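PDB 4FMZ: internalin from Listeria monocytogenes serotype 4b, which is a leucine-rich-repeat protein of the internalin family that probably binds a host-cell partner during adhesion and invasion. Local coordinates for residues 10-13 with 14-18; 297-300 with 301-305. All blocks are in the same frame, centred on the assembly; numbering follows the deposited sequence. Where two conformers were deposited one is given.

Contact 1 of 2, residues 10-13 with 14-18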
ATOM      1  N   ALA A  10      12.031 -37.960 -14.184  1.00 25.81           N
ATOM      2  CA  ALA A  10      10.814 -38.057 -14.966  1.00 25.16           C
ATOM      3  C   ALA A  10      10.649 -36.852 -15.895  1.00 27.23           C
ATOM      4  O   ALA A  10      11.226 -35.797 -15.617  1.00 26.69           O
ATOM      5  CB  ALA A  10       9.605 -38.170 -14.033  1.00 25.30           C
ATOM      6  N   PRO A  11       9.871 -36.980 -16.992  1.00 23.89           N
ATOM      7  CA  PRO A  11       9.631 -35.810 -17.863  1.00 23.47           C
ATOM      8  C   PRO A  11       8.987 -34.648 -17.101  1.00 27.35           C
ATOM      9  O   PRO A  11       8.166 -34.873 -16.202  1.00 25.71           O
ATOM     10  CB  PRO A  11       8.678 -36.359 -18.931  1.00 25.28           C
ATOM     11  CG  PRO A  11       8.938 -37.844 -18.941  1.00 28.99           C
ATOM     12  CD  PRO A  11       9.148 -38.167 -17.490  1.00 24.91           C
ATOM     13  N   ILE A  12       9.382 -33.407 -17.442  1.00 25.16           N
ATOM     14  CA  ILE A  12       8.830 -32.186 -16.834  1.00 24.76           C
ATOM     15  C   ILE A  12       7.288 -32.226 -16.862  1.00 30.59           C
ATOM     16  O   ILE A  12       6.666 -31.944 -15.834  1.00 31.33           O
ATOM     17  CB  ILE A  12       9.366 -30.881 -17.526  1.00 27.07           C
ATOM     18  CG1 ILE A  12      10.879 -30.715 -17.333  1.00 26.80           C
ATOM     19  CG2 ILE A  12       8.621 -29.616 -17.019  1.00 27.32           C
ATOM     20  CD1 ILE A  12      11.587 -29.701 -18.246  1.00 27.12           C
ATOM     21  N   ASN A  13       6.682 -32.593 -18.009  1.00 27.15           N
ATOM     22  CA  ASN A  13       5.222 -32.578 -18.138  1.00 27.81           C
ATOM     23  C   ASN A  13       4.528 -33.775 -17.428  1.00 31.13           C
ATOM     24  O   ASN A  13       3.296 -33.830 -17.408  1.00 31.91           O
ATOM     25  CB  ASN A  13       4.784 -32.457 -19.593  1.00 29.29           C
ATOM     26  CG  ASN A  13       5.129 -33.646 -20.456  1.00 39.93           C
ATOM     27  OD1 ASN A  13       5.885 -34.542 -20.074  1.00 28.67           O
ATOM     28  ND2 ASN A  13       4.581 -33.659 -21.653  1.00 32.61           N
ATOM     29  N   GLN A  14       5.316 -34.713 -16.847  1.00 27.60           N
ATOM     30  CA  GLN A  14       4.790 -35.803 -16.012  1.00 27.18           C
ATOM     31  C   GLN A  14       4.661 -35.307 -14.570  1.00 30.58           C
ATOM     32  O   GLN A  14       3.737 -35.707 -13.851  1.00 30.90           O
ATOM     33  CB  GLN A  14       5.687 -37.054 -16.057  1.00 28.57           C
ATOM     34  CG  GLN A  14       5.227 -38.199 -15.139  1.00 29.76           C
ATOM     35  CD  GLN A  14       6.180 -39.374 -15.125  1.00 43.27           C
ATOM     36  OE1 GLN A  14       6.520 -39.942 -16.165  1.00 38.06           O
ATOM     37  NE2 GLN A  14       6.592 -39.799 -13.943  1.00 35.10           N
ATOM     38  N   ILE A  15       5.641 -34.498 -14.131  1.00 25.78           N
ATOM     39  CA  ILE A  15       5.738 -33.976 -12.767  1.00 24.87           C
ATOM     40  C   ILE A  15       4.844 -32.737 -12.616  1.00 29.58           C
ATOM     41  O   ILE A  15       4.178 -32.588 -11.589  1.00 29.46           O
ATOM     42  CB  ILE A  15       7.232 -33.679 -12.410  1.00 27.52           C
ATOM     43  CG1 ILE A  15       8.140 -34.941 -12.498  1.00 28.86           C
ATOM     44  CG2 ILE A  15       7.367 -32.979 -11.059  1.00 28.36           C
ATOM     45  CD1 ILE A  15       7.849 -36.137 -11.434  1.00 33.23           C
ATOM     46  N   PHE A  16       4.847 -31.860 -13.628  1.00 25.32           N
ATOM     47  CA  PHE A  16       4.091 -30.600 -13.643  1.00 24.24           C
ATOM     48  C   PHE A  16       2.955 -30.715 -14.659  1.00 28.52           C
ATOM     49  O   PHE A  16       3.158 -30.408 -15.828  1.00 27.74           O
ATOM     50  CB  PHE A  16       5.033 -29.417 -13.964  1.00 25.62           C
ATOM     51  CG  PHE A  16       6.174 -29.267 -12.985  1.00 26.61           C
ATOM     52  CD1 PHE A  16       6.030 -28.499 -11.838  1.00 28.72           C
ATOM     53  CD2 PHE A  16       7.388 -29.914 -13.199  1.00 28.24           C
ATOM     54  CE1 PHE A  16       7.083 -28.363 -10.937  1.00 29.32           C
ATOM     55  CE2 PHE A  16       8.437 -29.782 -12.289  1.00 30.99           C
ATOM     56  CZ  PHE A  16       8.267 -29.032 -11.152  1.00 29.24           C
ATOM     57  N   PRO A  17       1.762 -31.197 -14.243  1.00 27.51           N
ATOM     58  CA  PRO A  17       0.674 -31.399 -15.218  1.00 27.81           C
ATOM     59  C   PRO A  17       0.145 -30.107 -15.855  1.00 32.37           C
ATOM     60  O   PRO A  17      -0.431 -30.193 -16.939  1.00 33.82           O
ATOM     61  CB  PRO A  17      -0.408 -32.108 -14.394  1.00 30.15           C
ATOM     62  CG  PRO A  17      -0.129 -31.690 -12.956  1.00 34.10           C
ATOM     63  CD  PRO A  17       1.368 -31.668 -12.898  1.00 28.88           C
ATOM     64  N   ASP A  18       0.350 -28.927 -15.221  1.00 27.03           N
ATOM     65  CA  ASP A  18      -0.046 -27.636 -15.786  1.00 26.09           C
ATOM     66  C   ASP A  18       0.945 -27.229 -16.877  1.00 29.84           C
ATOM     67  O   ASP A  18       2.141 -27.130 -16.611  1.00 29.06           O
ATOM     68  CB  ASP A  18      -0.132 -26.549 -14.708  1.00 27.14           C
ATOM     69  CG  ASP A  18      -0.611 -25.206 -15.248  1.00 29.80           C
ATOM     70  OD1 ASP A  18      -1.840 -25.026 -15.375  1.00 29.10           O
ATOM     71  OD2 ASP A  18       0.253 -24.364 -15.605  1.00 28.64           O
TER
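P11 O takes the backbone N-H groups of both Q14 and I15 as the chain leaves the short strand 10-11 and winds into the single turn 12-15. Q14 N lies 2.9 Å from P11 O but well above the carbonyl plane, 61° out of it, whereas I15 N stands 3.3 Å from P11 O and nearly in line with the C=O bond. One residue on, I12 O receives the straighter bond from F16 N at 2.9 Å (N-H...O angle 162°), and I15 N adds a weak one. P11 is the N-cap residue; F16, the first to leave helical phi/psi, ends the turn.

The Q14 side chain folds back over the strand end. Its CG lies anti to the backbone N (chi1 177°) and the chain stays extended beyond it, which carries the terminal amide to the start of the turn: OE1 comes within 3.4 Å of P11 CD, and NE2 within 3.4 Å of A10 CB. These are van der Waals contacts. A10 CB also meets the tip of I15, at 3.7 Å from CD1.

This strand and turn lie in the cap that precedes the leucine-rich repeats, within the N-terminal adhesion/invasion family region related to EF-hands. A10 pairs through its backbone with V38 of strand 37-38, and helix 19-29 packs against the turn, its A22 and I25 touching I12.

On that buried side I12 CG2 lies 4.0 Å from F16 CD2. The ring also presents an edge to I12 O, which lies in its plane 3.4 Å from CD2, so the carbonyl that accepts F16 N also borders the F16 ring. L21 and I25 pack against the same ring.

Contact 2 of 2, residues 297-300 with 301-305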
ATOM      1  N   ASN A 297     -13.417  25.246  -1.968  1.00 20.83           N
ATOM      2  CA  ASN A 297     -13.313  25.749  -0.604  1.00 20.67           C
ATOM      3  C   ASN A 297     -14.134  27.028  -0.551  1.00 22.81           C
ATOM      4  O   ASN A 297     -14.991  27.207  -1.414  1.00 21.48           O
ATOM      5  CB  ASN A 297     -11.841  25.922  -0.190  1.00 18.60           C
ATOM      6  CG  ASN A 297     -11.282  24.643   0.350  1.00 28.61           C
ATOM      7  OD1 ASN A 297     -11.679  24.201   1.426  1.00 24.03           O
ATOM      8  ND2 ASN A 297     -10.402  23.981  -0.409  1.00 23.22           N
ATOM      9  N   GLN A 298     -13.891  27.907   0.418  1.00 20.38           N
ATOM     10  CA  GLN A 298     -14.677  29.126   0.563  1.00 19.46           C
ATOM     11  C   GLN A 298     -13.764  30.370   0.539  1.00 22.40           C
ATOM     12  O   GLN A 298     -13.997  31.339   1.270  1.00 20.38           O
ATOM     13  CB  GLN A 298     -15.517  29.046   1.857  1.00 20.98           C
ATOM     14  CG  GLN A 298     -16.521  27.879   1.827  1.00 34.70           C
ATOM     15  CD  GLN A 298     -17.393  27.756   3.045  1.00 53.32           C
ATOM     16  OE1 GLN A 298     -17.766  28.746   3.680  1.00 47.97           O
ATOM     17  NE2 GLN A 298     -17.828  26.539   3.326  1.00 43.63           N
ATOM     18  N   LEU A 299     -12.765  30.360  -0.358  1.00 18.87           N
ATOM     19  CA  LEU A 299     -11.806  31.462  -0.499  1.00 19.02           C
ATOM     20  C   LEU A 299     -12.341  32.588  -1.383  1.00 23.65           C
ATOM     21  O   LEU A 299     -13.160  32.348  -2.266  1.00 22.71           O
ATOM     22  CB  LEU A 299     -10.465  30.967  -1.062  1.00 19.10           C
ATOM     23  CG  LEU A 299      -9.749  29.844  -0.292  1.00 23.32           C
ATOM     24  CD1 LEU A 299      -8.584  29.329  -1.095  1.00 23.66           C
ATOM     25  CD2 LEU A 299      -9.278  30.311   1.102  1.00 26.27           C
ATOM     26  N   GLY A 300     -11.820  33.785  -1.166  1.00 20.97           N
ATOM     27  CA  GLY A 300     -12.189  34.977  -1.917  1.00 21.33           C
ATOM     28  C   GLY A 300     -10.988  35.771  -2.377  1.00 24.48           C
ATOM     29  O   GLY A 300      -9.850  35.340  -2.210  1.00 21.78           O
ATOM     30  N   ASN A 301     -11.236  36.961  -2.913  1.00 23.85           N
ATOM     31  CA  ASN A 301     -10.202  37.846  -3.457  1.00 23.57           C
ATOM     32  C   ASN A 301      -9.138  38.245  -2.436  1.00 25.85           C
ATOM     33  O   ASN A 301      -7.974  38.352  -2.810  1.00 24.49           O
ATOM     34  CB  ASN A 301     -10.854  39.085  -4.056  1.00 19.00           C
ATOM     35  CG  ASN A 301     -11.727  38.742  -5.242  1.00 36.33           C
ATOM     36  OD1 ASN A 301     -11.593  37.678  -5.865  1.00 21.04           O
ATOM     37  ND2 ASN A 301     -12.636  39.639  -5.590  1.00 26.91           N
ATOM     38  N   GLU A 302      -9.530  38.453  -1.162  1.00 22.84           N
ATOM     39  CA  GLU A 302      -8.630  38.845  -0.076  1.00 23.09           C
ATOM     40  C   GLU A 302      -7.624  37.739   0.289  1.00 28.29           C
ATOM     41  O   GLU A 302      -6.666  38.006   1.018  1.00 30.12           O
ATOM     42  CB  GLU A 302      -9.440  39.250   1.179  1.00 24.38           C
ATOM     43  CG  GLU A 302     -10.147  38.098   1.893  1.00 33.90           C
ATOM     44  CD  GLU A 302     -11.456  37.576   1.326  1.00 56.38           C
ATOM     45  OE1 GLU A 302     -11.886  38.026   0.236  1.00 46.49           O
ATOM     46  OE2 GLU A 302     -12.060  36.703   1.990  1.00 49.56           O
ATOM     47  N   ASP A 303      -7.836  36.508  -0.196  1.00 23.38           N
ATOM     48  CA  ASP A 303      -6.956  35.392   0.136  1.00 21.52           C
ATOM     49  C   ASP A 303      -5.903  35.148  -0.908  1.00 24.32           C
ATOM     50  O   ASP A 303      -5.099  34.227  -0.745  1.00 24.91           O
ATOM     51  CB  ASP A 303      -7.803  34.110   0.286  1.00 22.88           C
ATOM     52  CG  ASP A 303      -8.943  34.242   1.274  1.00 32.53           C
ATOM     53  OD1 ASP A 303      -8.687  34.655   2.435  1.00 32.27           O
ATOM     54  OD2 ASP A 303     -10.090  33.940   0.892  1.00 33.64           O
HETATM   55  N   MSE A 304      -5.905  35.936  -1.989  1.00 17.47           N
HETATM   56  CA  MSE A 304      -5.007  35.698  -3.106  0.50 17.56           C
HETATM   57  C   MSE A 304      -3.592  36.222  -2.895  1.00 23.64           C
HETATM   58  O   MSE A 304      -2.636  35.596  -3.382  1.00 24.26           O
HETATM   59  CB  MSE A 304      -5.612  36.266  -4.379  0.50 19.38           C
HETATM   60  CG  MSE A 304      -5.587  35.276  -5.497  0.50 25.10           C
HETATM   61 SE   MSE A 304      -6.814  33.718  -5.491  0.38 30.60          SE
HETATM   62  CE  MSE A 304      -6.985  33.171  -3.655  0.50 27.30           C
ATOM     63  N   GLU A 305      -3.448  37.319  -2.154  1.00 24.06           N
ATOM     64  CA  GLU A 305      -2.151  37.944  -1.862  1.00 26.19           C
ATOM     65  C   GLU A 305      -1.164  36.956  -1.227  1.00 30.47           C
ATOM     66  O   GLU A 305       0.007  36.947  -1.611  1.00 29.43           O
ATOM     67  CB  GLU A 305      -2.347  39.166  -0.945  1.00 28.40           C
ATOM     68  CG  GLU A 305      -1.199  40.162  -0.981  1.00 45.80           C
ATOM     69  CD  GLU A 305      -1.334  41.305   0.006  1.00 77.70           C
ATOM     70  OE1 GLU A 305      -2.199  42.187  -0.208  1.00 81.45           O
ATOM     71  OE2 GLU A 305      -0.568  41.324   0.997  1.00 79.09           O
TER
HETATM   72  O   HOH W   1     -13.542  33.829   2.404  1.00 34.59           O
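G300 and D303 are joined by two reciprocal hydrogen bonds. The D303 carboxylate takes the G300 amide, with G300 N 2.7 Å from D303 OD2 and an almost straight N-H...O angle of 174°; the oxygen is met on its anti side, 16° out of the carboxylate plane. In return D303 N donates to G300 O at 3.1 Å. This backbone bond, from a residue to the one three places earlier, closes the first turn of the 3-10 segment 301-303, while the D303 carboxylate holds the amide of the residue just before that segment.

The D303 CG group is anti to its own carbonyl carbon (chi1 -54°), which turns the carboxylate back toward the incoming chain. There OD2 also touches L299, 3.3 Å from its CA, and the CD2 branch of L299 lies 3.7 Å from the same oxygen. D303 and L299 are buried, and the straight bond from G300 N gives this enclosed carboxylate oxygen a polar partner.

Farther out, E302 bends at its second torsion and comes alongside G300, with E302 OE1 3.6 Å from G300 C. Its other oxygen, OE2, accepts a long 3.3 Å bond from a water that also donates to Q298 O, so the water bridges the incoming chain and the turn.

The stretch is part of the convex-side crossing of a leucine-rich repeat, running from strand 291-293 into helix 304-308. N321 OD1, in the following repeat turn, accepts from L299 N, while the N301 side-chain oxygen accepts from T324 N and D325 N. On the preceding side, Q298 makes a backbone bond with I277, ahead of strand 291-293 in the chain.

Overall arrangement
Contact 1 (10-18) and contact 2 (297-305) lie on opposite sides of the chain's centre, contact 1 near the N-terminus and contact 2 in one of the last repeats. Their centres are 70 Å apart, their nearest atoms about 52 Å. Contact 1 belongs to the N-terminal cap, with strands 10-11 and 37-38 and helix 19-29; contact 2 belongs to the leucine-rich-repeat solenoid, between strands 291-293 and 315-317. They share no strand or helix. Between them the parallel strands from 48-50 to 291-293 follow one another in chain order, forming the inner face of the arc, the surface that InlA uses for its host receptor and that may serve a similar role here.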